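PDB 6Q1R: probable amino acid aminotransferase from Mycobacterium tuberculosis, which belongs to the class IV aminotransferase family and holds pyridoxal-5'-phosphate in a covalent link to the polypeptide. Local coordinates for residues T35-D40 and S254-A259; T54-L59 and A148-L153; S127-D132 and R163-Q168; V182-R187 and P213-T218. All coordinates share one frame; numbering follows the deposited sequence.

Interaction 1 (T35-D40 and S254-A259); sequences TLLVRD and SSMTLA. With PLP (pyridoxal-5'-phosphate), chain H.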
# COMPACT_ATOMS: atom_id res chain seq x y z
N THR B 35 4.04 14.99 -4.85
CA THR B 35 3.25 16.12 -4.37
C THR B 35 4.07 17.39 -4.48
O THR B 35 5.22 17.44 -4.02
CB THR B 35 2.79 15.90 -2.92
OG1 THR B 35 1.97 14.72 -2.85
CG2 THR B 35 1.98 17.09 -2.44
N LEU B 36 3.47 18.43 -5.07
CA LEU B 36 4.13 19.70 -5.32
C LEU B 36 3.35 20.83 -4.67
O LEU B 36 2.12 20.78 -4.58
CB LEU B 36 4.24 19.97 -6.82
CG LEU B 36 5.39 19.28 -7.53
CD1 LEU B 36 5.38 19.59 -9.02
CD2 LEU B 36 6.66 19.76 -6.92
N LEU B 37 4.08 21.84 -4.22
CA LEU B 37 3.48 23.05 -3.66
C LEU B 37 3.45 24.14 -4.72
O LEU B 37 4.46 24.39 -5.39
CB LEU B 37 4.26 23.54 -2.44
CG LEU B 37 3.67 24.77 -1.74
CD1 LEU B 37 2.40 24.39 -0.99
CD2 LEU B 37 4.68 25.38 -0.80
N VAL B 38 2.29 24.77 -4.88
CA VAL B 38 2.14 25.94 -5.74
C VAL B 38 2.19 27.17 -4.85
O VAL B 38 1.30 27.38 -4.02
CB VAL B 38 0.84 25.89 -6.56
CG1 VAL B 38 0.62 27.20 -7.29
CG2 VAL B 38 0.88 24.73 -7.54
N ARG B 39 3.23 27.99 -5.00
CA ARG B 39 3.39 29.19 -4.19
C ARG B 39 3.92 30.30 -5.08
O ARG B 39 4.90 30.10 -5.81
CB ARG B 39 4.33 28.94 -3.01
CG ARG B 39 4.86 30.19 -2.34
CD ARG B 39 5.91 29.86 -1.28
NE ARG B 39 5.34 29.28 -0.06
CZ ARG B 39 6.00 29.13 1.08
NH1 ARG B 39 7.27 29.52 1.17
NH2 ARG B 39 5.41 28.60 2.14
N ASP B 40 3.27 31.46 -5.03
CA ASP B 40 3.69 32.65 -5.77
C ASP B 40 3.83 32.36 -7.27
O ASP B 40 4.87 32.62 -7.89
CB ASP B 40 4.98 33.24 -5.20
CG ASP B 40 4.74 34.03 -3.93
OD1 ASP B 40 4.11 33.49 -2.99
OD2 ASP B 40 5.17 35.21 -3.87
N SER B 254 8.27 18.44 4.55
CA SER B 254 7.58 17.84 3.41
C SER B 254 7.26 18.94 2.41
O SER B 254 7.37 20.13 2.70
CB SER B 254 6.30 17.11 3.86
OG SER B 254 5.39 18.01 4.47
N SER B 255 6.88 18.52 1.20
CA SER B 255 6.62 19.48 0.14
C SER B 255 5.39 20.33 0.43
O SER B 255 5.35 21.50 0.06
CB SER B 255 6.46 18.77 -1.20
OG SER B 255 7.65 18.11 -1.57
N MET B 256 4.39 19.74 1.08
CA MET B 256 3.15 20.43 1.39
C MET B 256 3.26 21.19 2.71
O MET B 256 3.13 22.42 2.75
CB MET B 256 2.00 19.42 1.43
CG MET B 256 0.61 20.02 1.36
SD MET B 256 0.49 21.25 0.05
CE MET B 256 0.95 20.28 -1.39
N THR B 257 3.51 20.47 3.80
CA THR B 257 3.82 21.07 5.10
C THR B 257 5.31 21.38 5.11
O THR B 257 6.13 20.50 5.37
CB THR B 257 3.45 20.13 6.24
OG1 THR B 257 2.26 19.41 5.90
CG2 THR B 257 3.23 20.92 7.52
N LEU B 258 5.67 22.64 4.82
CA LEU B 258 7.07 22.97 4.61
C LEU B 258 7.92 22.61 5.83
O LEU B 258 8.87 21.83 5.73
CB LEU B 258 7.24 24.45 4.26
CG LEU B 258 6.79 24.89 2.86
CD1 LEU B 258 7.25 23.86 1.84
CD2 LEU B 258 5.30 25.09 2.78
N ALA B 259 7.58 23.15 6.99
CA ALA B 259 8.33 22.85 8.20
C ALA B 259 7.39 22.92 9.39
O ALA B 259 6.96 24.00 9.80
CB ALA B 259 9.50 23.82 8.38
N1 PLP H . 7.99 10.70 3.91
C2 PLP H . 7.00 10.00 3.30
C2A PLP H . 6.60 8.64 3.81
C3 PLP H . 6.32 10.58 2.12
O3 PLP H . 5.32 9.91 1.47
C4 PLP H . 6.74 11.93 1.67
C4A PLP H . 6.06 12.48 0.47
C5 PLP H . 7.84 12.59 2.42
C6 PLP H . 8.39 11.92 3.51
C5A PLP H . 8.38 13.96 2.07
O4P PLP H . 8.75 14.11 0.70
P PLP H . 8.98 15.59 0.11
O1P PLP H . 7.64 16.27 0.10
O2P PLP H . 9.53 15.49 -1.29
O3P PLP H . 9.98 16.33 0.97
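T35, L37 and R39, on one side of strand 31-39, meet the loop 254-259 through mainly apolar surfaces, and no hydrogen bond spans the two segments. In M256 the bend at chi2 (47°) places SD 3.8 Å from CD1 of L37. A second bend at chi3 (58°) carries the methyl CE to 3.5 Å from CG2 of T35, the two side chains crossing at about a right angle. The other leucine branch, L37 CD2, reaches CD2 of L258 at 3.6 Å.

At the far end R39 and L258 come from opposite directions, and NH2 of R39 sits obliquely 3.6 Å from CD2 of L258. The guanidinium takes its polar partners outside this pair, in salt bridges to E88 and D284.

The polar contacts are made within the loop and to the ligand. S254 OG bonds to T257 O at 2.7 Å, tying the loop to itself. S255 packs CB against T35 O at 3.4 Å, and S255 N donates to O1P of PLP at 2.6 Å, with its OG beside the same oxygen at a distance too short to be taken literally. H49 also bonds S255 OG. A phosphate met by a loop amide, with a serine hydroxyl close by, is in keeping with the PLP site of fold-type IV aminotransferases.

Interaction 2 (T54-L59 and A148-L153); sequences TQSARL and ASAKTL. With PLP (pyridoxal-5'-phosphate), chain H.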
# COMPACT_ATOMS: atom_id res chain seq x y z
N THR B 54 11.04 9.59 -11.48
CA THR B 54 11.78 8.61 -12.27
C THR B 54 12.32 7.49 -11.39
O THR B 54 12.20 6.31 -11.74
CB THR B 54 12.91 9.29 -13.03
OG1 THR B 54 12.38 10.32 -13.88
CG2 THR B 54 13.66 8.28 -13.88
N GLN B 55 12.88 7.84 -10.23
CA GLN B 55 13.46 6.82 -9.36
C GLN B 55 12.38 5.90 -8.82
O GLN B 55 12.58 4.68 -8.72
CB GLN B 55 14.23 7.46 -8.21
CG GLN B 55 15.50 8.21 -8.62
CD GLN B 55 16.03 9.11 -7.51
OE1 GLN B 55 15.38 9.30 -6.48
NE2 GLN B 55 17.23 9.65 -7.72
N SER B 56 11.22 6.46 -8.46
CA SER B 56 10.11 5.63 -8.01
C SER B 56 9.59 4.75 -9.13
O SER B 56 9.29 3.57 -8.91
CB SER B 56 8.99 6.52 -7.47
OG SER B 56 9.32 7.04 -6.19
N ALA B 57 9.48 5.30 -10.34
CA ALA B 57 8.97 4.51 -11.46
C ALA B 57 9.92 3.38 -11.80
O ALA B 57 9.49 2.27 -12.13
CB ALA B 57 8.72 5.42 -12.67
N ARG B 58 11.23 3.64 -11.70
CA ARG B 58 12.23 2.61 -12.00
C ARG B 58 12.14 1.46 -11.02
O ARG B 58 12.25 0.29 -11.41
CB ARG B 58 13.63 3.21 -11.92
CG ARG B 58 14.75 2.24 -12.24
CD ARG B 58 16.13 2.88 -12.13
NE ARG B 58 16.30 3.52 -10.83
CZ ARG B 58 16.32 4.83 -10.62
NH1 ARG B 58 16.20 5.67 -11.64
NH2 ARG B 58 16.47 5.30 -9.38
N LEU B 59 11.93 1.77 -9.74
CA LEU B 59 11.76 0.77 -8.70
C LEU B 59 10.48 -0.03 -8.87
O LEU B 59 10.39 -1.16 -8.36
CB LEU B 59 11.79 1.44 -7.34
CG LEU B 59 13.16 1.97 -6.91
CD1 LEU B 59 13.07 2.70 -5.59
CD2 LEU B 59 14.15 0.83 -6.82
N ALA B 148 10.94 0.29 -0.11
CA ALA B 148 10.67 1.29 0.92
C ALA B 148 11.06 2.69 0.49
O ALA B 148 10.55 3.67 1.05
CB ALA B 148 11.40 0.91 2.21
N SER B 149 11.95 2.82 -0.50
CA SER B 149 12.44 4.11 -0.96
C SER B 149 11.57 4.72 -2.06
O SER B 149 11.94 5.76 -2.61
CB SER B 149 13.88 3.96 -1.45
OG SER B 149 13.99 2.93 -2.41
N ALA B 150 10.44 4.10 -2.39
CA ALA B 150 9.58 4.57 -3.47
C ALA B 150 8.32 5.21 -2.89
O ALA B 150 7.73 4.70 -1.93
CB ALA B 150 9.19 3.42 -4.40
N LYS B 151 7.91 6.33 -3.49
CA LYS B 151 6.67 7.01 -3.14
C LYS B 151 5.54 6.37 -3.94
O LYS B 151 5.20 6.81 -5.03
CB LYS B 151 6.77 8.51 -3.42
CG LYS B 151 5.83 9.40 -2.61
CD LYS B 151 6.17 10.89 -2.78
CE LYS B 151 5.39 11.78 -1.80
NZ LYS B 151 5.99 11.62 -0.45
N THR B 152 4.96 5.30 -3.39
CA THR B 152 3.93 4.56 -4.09
C THR B 152 2.54 5.07 -3.72
O THR B 152 2.35 5.80 -2.74
CB THR B 152 4.03 3.06 -3.79
OG1 THR B 152 3.58 2.80 -2.46
CG2 THR B 152 5.47 2.57 -3.94
N LEU B 153 1.55 4.66 -4.52
CA LEU B 153 0.15 4.97 -4.27
C LEU B 153 -0.46 4.11 -3.17
O LEU B 153 -1.66 4.22 -2.91
CB LEU B 153 -0.66 4.80 -5.56
CG LEU B 153 -0.40 5.82 -6.66
CD1 LEU B 153 -1.12 5.45 -7.95
CD2 LEU B 153 -0.82 7.20 -6.18
N1 PLP H . 7.99 10.70 3.91
C2 PLP H . 7.00 10.00 3.30
C2A PLP H . 6.60 8.64 3.81
C3 PLP H . 6.32 10.58 2.12
O3 PLP H . 5.32 9.91 1.47
C4 PLP H . 6.74 11.93 1.67
C4A PLP H . 6.06 12.48 0.47
C5 PLP H . 7.84 12.59 2.42
C6 PLP H . 8.39 11.92 3.51
C5A PLP H . 8.38 13.96 2.07
O4P PLP H . 8.75 14.11 0.70
P PLP H . 8.98 15.59 0.11
O1P PLP H . 7.64 16.27 0.10
O2P PLP H . 9.53 15.49 -1.29
O3P PLP H . 9.98 16.33 0.97
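S56 of helix 46-59 faces the backbone of A150 and K151 in the loop that carries the PLP-bearing lysine of this fold-type IV enzyme. The tight part centres on one hydroxyl: K151 N donates to S56 OG at 3.1 Å, nearly straight at 160°. With OG turned away from the carbonyl carbon and beside its own backbone N (chi1 -75°), the serine presents its oxygen to the loop while also making a weak bond back to R52 O. A150 fits close against it, its CA 3.7 Å from S56 OG. These residues are buried, and backbone pairing of K151 with F33 further ties the loop to strand 31-39.

The outer side is more exposed. L59 lies at the margin, where its CD1 makes a single apolar touch, 4.1 Å from CB of A150, and also comes close to the hydroxyl of the exposed S149. Farther along the loop, T152 and L153 turn to the second subunit and pack on its A156 and V27.

K151 is the centre of an inverse gamma turn, and its side chain leads away from the helix, extended until a bend at chi4 (75°). There NZ joins C4A of PLP at 1.3 Å, a covalent bond consistent with a Schiff base.

Interaction 3 (S127-D132 and R163-Q168); sequences SAITLD and RHAARQ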
# COMPACT_ATOMS: atom_id res chain seq x y z
N SER B 127 2.25 18.01 17.73
CA SER B 127 2.61 17.03 18.74
C SER B 127 2.69 15.67 18.06
O SER B 127 1.79 15.30 17.29
CB SER B 127 1.59 17.01 19.88
OG SER B 127 0.35 16.49 19.45
N ALA B 128 3.76 14.92 18.34
CA ALA B 128 4.00 13.65 17.66
C ALA B 128 4.29 12.55 18.66
O ALA B 128 4.73 12.80 19.78
CB ALA B 128 5.17 13.77 16.67
N ILE B 129 4.05 11.31 18.23
CA ILE B 129 4.40 10.14 19.02
C ILE B 129 5.37 9.28 18.23
O ILE B 129 5.35 9.26 16.99
CB ILE B 129 3.16 9.31 19.43
CG1 ILE B 129 2.39 8.84 18.19
CG2 ILE B 129 2.27 10.10 20.36
CD1 ILE B 129 1.23 7.93 18.50
N THR B 130 6.23 8.57 18.95
CA THR B 130 7.12 7.59 18.33
C THR B 130 6.40 6.25 18.22
O THR B 130 5.72 5.81 19.15
CB THR B 130 8.40 7.42 19.14
OG1 THR B 130 8.08 7.04 20.48
CG2 THR B 130 9.20 8.72 19.16
N LEU B 131 6.56 5.59 17.07
CA LEU B 131 5.99 4.27 16.86
C LEU B 131 7.01 3.37 16.19
O LEU B 131 7.76 3.81 15.32
CB LEU B 131 4.72 4.34 15.98
CG LEU B 131 3.46 4.94 16.60
CD1 LEU B 131 2.32 4.92 15.60
CD2 LEU B 131 3.09 4.18 17.86
N ASP B 132 7.03 2.11 16.60
CA ASP B 132 7.91 1.13 15.98
C ASP B 132 7.37 0.77 14.60
O ASP B 132 6.25 0.27 14.48
CB ASP B 132 8.02 -0.11 16.87
CG ASP B 132 9.18 -1.03 16.47
OD1 ASP B 132 9.78 -1.64 17.38
OD2 ASP B 132 9.52 -1.11 15.27
N ARG B 163 -4.35 7.90 11.71
CA ARG B 163 -5.59 7.71 12.45
C ARG B 163 -5.31 7.20 13.86
O ARG B 163 -5.98 7.60 14.82
CB ARG B 163 -6.54 6.74 11.73
CG ARG B 163 -7.45 7.38 10.67
CD ARG B 163 -8.19 6.31 9.83
NE ARG B 163 -7.36 5.51 8.93
CZ ARG B 163 -7.19 5.78 7.64
NH1 ARG B 163 -7.78 6.84 7.09
NH2 ARG B 163 -6.43 4.99 6.89
N HIS B 164 -4.34 6.29 14.00
CA HIS B 164 -3.96 5.78 15.31
C HIS B 164 -3.44 6.90 16.20
O HIS B 164 -3.83 7.01 17.37
CB HIS B 164 -2.90 4.69 15.15
CG HIS B 164 -2.33 4.21 16.45
ND1 HIS B 164 -2.99 3.32 17.26
CD2 HIS B 164 -1.15 4.47 17.06
CE1 HIS B 164 -2.25 3.06 18.33
NE2 HIS B 164 -1.13 3.75 18.23
N ALA B 165 -2.57 7.76 15.65
CA ALA B 165 -2.04 8.87 16.43
C ALA B 165 -3.12 9.88 16.77
O ALA B 165 -3.09 10.48 17.85
CB ALA B 165 -0.90 9.55 15.68
N ALA B 166 -4.07 10.09 15.86
CA ALA B 166 -5.16 11.02 16.13
C ALA B 166 -5.97 10.57 17.34
O ALA B 166 -6.33 11.39 18.19
CB ALA B 166 -6.05 11.17 14.90
N ARG B 167 -6.25 9.27 17.44
CA ARG B 167 -6.97 8.75 18.60
C ARG B 167 -6.16 8.86 19.89
O ARG B 167 -6.74 8.81 20.98
CB ARG B 167 -7.40 7.30 18.38
CG ARG B 167 -8.44 7.12 17.28
CD ARG B 167 -9.05 5.72 17.30
NE ARG B 167 -8.10 4.67 16.95
CZ ARG B 167 -7.95 4.17 15.73
NH1 ARG B 167 -8.69 4.62 14.73
NH2 ARG B 167 -7.06 3.21 15.51
N GLN B 168 -4.83 9.00 19.80
CA GLN B 168 -3.98 9.21 20.96
C GLN B 168 -3.74 10.70 21.27
O GLN B 168 -2.97 11.01 22.18
CB GLN B 168 -2.63 8.51 20.77
CG GLN B 168 -2.70 7.02 20.41
CD GLN B 168 -3.60 6.22 21.34
OE1 GLN B 168 -3.29 6.01 22.51
NE2 GLN B 168 -4.73 5.77 20.80
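Q168 N is shared by two carbonyl oxygens late in the segment 163-168, weakly in each case: it lies 3.3 Å from H164 O and 3.0 Å from A165 O. The three residues so joined are the ones that face I129 and L131 across the contact. The segment belongs to helix 156-167, which packs on a face of the large mixed sheet. Strand 126-132 and helix segment 163-167 approach to 9.3 Å between axes, at 119° between their directions.

I129 makes the central touch. Its CG1 sits between the backbone N and the carbonyl carbon (chi1 59°), and the chain then runs straight out to place CD1 3.9 Å from CB of A165. The same methyl meets the H164 ring obliquely, 4.4 Å from its CD2. L131 arrives beside it, CD1 to H164 CD2 at 3.8 Å, again oblique to the ring. CG of Q168 packs over one face of that imidazole, toward its rim. V173, on the neighbouring strand, touches I129, L131 and A165. The parallel strands 126-132 and 172-176, joined through helix 156-167, form a beta-alpha-beta crossover.

W145 of the second subunit packs on L131 and meets the H164 ring with planes at about 45°. R167, which takes no part in the contact, forms a salt bridge with D61 of that subunit.

Because no hydrogen bond links the two segments, their hold on each other rests on methyl and ring surfaces, while R167 of the same helix bonds across the dimer interface.

Interaction 4 (V182-R187 and P213-T218); sequences VLEGPR and PILRGT. With PLP (pyridoxal-5'-phosphate), chain H.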
# COMPACT_ATOMS: atom_id res chain seq x y z
N VAL B 182 15.87 6.18 14.47
CA VAL B 182 14.81 7.02 13.91
C VAL B 182 14.76 6.85 12.40
O VAL B 182 15.78 6.93 11.71
CB VAL B 182 15.02 8.49 14.30
CG1 VAL B 182 13.97 9.37 13.64
CG2 VAL B 182 15.01 8.64 15.81
N LEU B 183 13.55 6.65 11.86
CA LEU B 183 13.37 6.42 10.44
C LEU B 183 12.78 7.67 9.80
O LEU B 183 13.54 8.52 9.30
CB LEU B 183 12.49 5.17 10.23
CG LEU B 183 13.12 3.84 10.63
CD1 LEU B 183 12.08 2.73 10.60
CD2 LEU B 183 14.28 3.51 9.72
N GLU B 184 11.47 7.85 9.79
CA GLU B 184 10.84 8.99 9.14
C GLU B 184 9.42 9.09 9.66
O GLU B 184 8.97 8.27 10.46
CB GLU B 184 10.86 8.86 7.62
CG GLU B 184 10.04 7.69 7.09
CD GLU B 184 9.97 7.66 5.58
OE1 GLU B 184 10.45 8.62 4.94
OE2 GLU B 184 9.46 6.66 5.03
N GLY B 185 8.71 10.11 9.19
CA GLY B 185 7.29 10.21 9.45
C GLY B 185 6.48 9.54 8.36
O GLY B 185 6.98 9.29 7.26
N PRO B 186 5.22 9.24 8.65
CA PRO B 186 4.35 8.66 7.61
C PRO B 186 4.11 9.59 6.43
O PRO B 186 3.74 9.11 5.35
CB PRO B 186 3.05 8.36 8.37
CG PRO B 186 3.08 9.26 9.57
CD PRO B 186 4.53 9.37 9.95
N ARG B 187 4.33 10.91 6.58
CA ARG B 187 4.19 11.83 5.46
C ARG B 187 5.27 12.91 5.48
O ARG B 187 5.10 13.96 4.85
CB ARG B 187 2.81 12.49 5.44
CG ARG B 187 2.45 13.21 6.73
CD ARG B 187 0.98 13.63 6.74
NE ARG B 187 0.56 14.13 8.05
CZ ARG B 187 -0.70 14.39 8.38
NH1 ARG B 187 -1.67 14.19 7.50
NH2 ARG B 187 -1.00 14.85 9.59
N PRO B 213 15.46 2.20 5.30
CA PRO B 213 14.20 1.99 4.58
C PRO B 213 13.27 3.20 4.65
O PRO B 213 12.17 3.12 5.19
CB PRO B 213 13.59 0.78 5.30
CG PRO B 213 14.20 0.79 6.66
CD PRO B 213 15.61 1.28 6.44
N ILE B 214 13.72 4.33 4.08
CA ILE B 214 12.97 5.58 4.08
C ILE B 214 13.13 6.25 2.72
O ILE B 214 14.03 5.94 1.94
CB ILE B 214 13.44 6.54 5.20
CG1 ILE B 214 14.91 6.91 5.00
CG2 ILE B 214 13.21 5.94 6.58
CD1 ILE B 214 15.41 8.00 5.91
N LEU B 215 12.23 7.20 2.44
CA LEU B 215 12.32 8.01 1.24
C LEU B 215 13.35 9.12 1.41
O LEU B 215 13.66 9.55 2.52
CB LEU B 215 10.98 8.65 0.89
CG LEU B 215 10.00 7.96 -0.06
CD1 LEU B 215 9.39 6.69 0.55
CD2 LEU B 215 8.92 8.96 -0.51
N ARG B 216 13.90 9.58 0.28
CA ARG B 216 14.72 10.79 0.23
C ARG B 216 13.83 12.00 -0.04
O ARG B 216 13.14 12.04 -1.07
CB ARG B 216 15.82 10.67 -0.82
N GLY B 217 13.84 12.96 0.87
CA GLY B 217 12.95 14.12 0.77
C GLY B 217 13.48 15.21 -0.15
O GLY B 217 14.62 15.66 -0.00
N THR B 218 12.65 15.62 -1.12
CA THR B 218 13.04 16.72 -2.00
C THR B 218 13.20 18.02 -1.22
O THR B 218 14.10 18.82 -1.51
CB THR B 218 12.00 16.91 -3.11
OG1 THR B 218 10.71 17.14 -2.53
CG2 THR B 218 11.94 15.68 -4.01
N1 PLP H . 7.99 10.70 3.91
C2 PLP H . 7.00 10.00 3.30
C2A PLP H . 6.60 8.64 3.81
C3 PLP H . 6.32 10.58 2.12
O3 PLP H . 5.32 9.91 1.47
C4 PLP H . 6.74 11.93 1.67
C4A PLP H . 6.06 12.48 0.47
C5 PLP H . 7.84 12.59 2.42
C6 PLP H . 8.39 11.92 3.51
C5A PLP H . 8.38 13.96 2.07
O4P PLP H . 8.75 14.11 0.70
P PLP H . 8.98 15.59 0.11
O1P PLP H . 7.64 16.27 0.10
O2P PLP H . 9.53 15.49 -1.29
O3P PLP H . 9.98 16.33 0.97
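L183 and E184 lie against P213 and I214 in a wholly buried contact between two loops. Its apolar part begins with L183, whose CB is 3.8 Å from CG2 of I214 and whose CD2 is 4.1 Å from CG of P213. I214 CG2 also touches the aliphatic stem of E184, 3.7 Å from CG, as the two side chains slide past each other in opposite directions.

The polar part runs through the carboxylate of E184. A first torsion of 64° tucks its CG in over the backbone, and the extended remainder carries OE1 to L215 N, a weak hydrogen bond of 3.4 Å at 150°. The same oxygen is 3.4 Å from N1 of PLP, displaced from the ring plane. A glutamate facing the pyridine nitrogen is a recognised feature of fold-type IV PLP enzymes, and here the peptide N-H of L215 may help to hold the carboxylate in that place.

Contacts with the ligand involve both loops. L215 lies over one ring face, its CD2 4.0 Å from C3 of PLP, while from the opposite side of the ring plane P186 O comes 3.3 Å from C2A. P186 O is itself bonded to N158. At the phosphate end, G217 is the N-cap of helix 218-229, whose dipole would probably suit an anion there. The hydroxyl of T218, the first helical residue, is modelled too close to O2P of PLP for its bond to be judged, but T218 N donates to that oxygen at 3.1 Å and 145°.

How the interactions relate
Interactions 1, 2 and 4 surround PLP, whereas interaction 3 lies farther out on the large mixed sheet, with the side chain of L131 about 13 Å from the ligand. Interaction 1 joins strand 31-39 of the five-stranded antiparallel sheet to a loop of the mixed sheet and encloses the other three along the chain. Interactions 2 and 3 cross in sequence, with centres 26 Å apart, and both touch the second subunit; interaction 4 follows them. L215 of interaction 4 packs on the 148-153 loop of interaction 2, their centres 13 Å apart, and T218 meets S255 of interaction 1. Sequence-distant loops thus converge on one ligand between the two sheets.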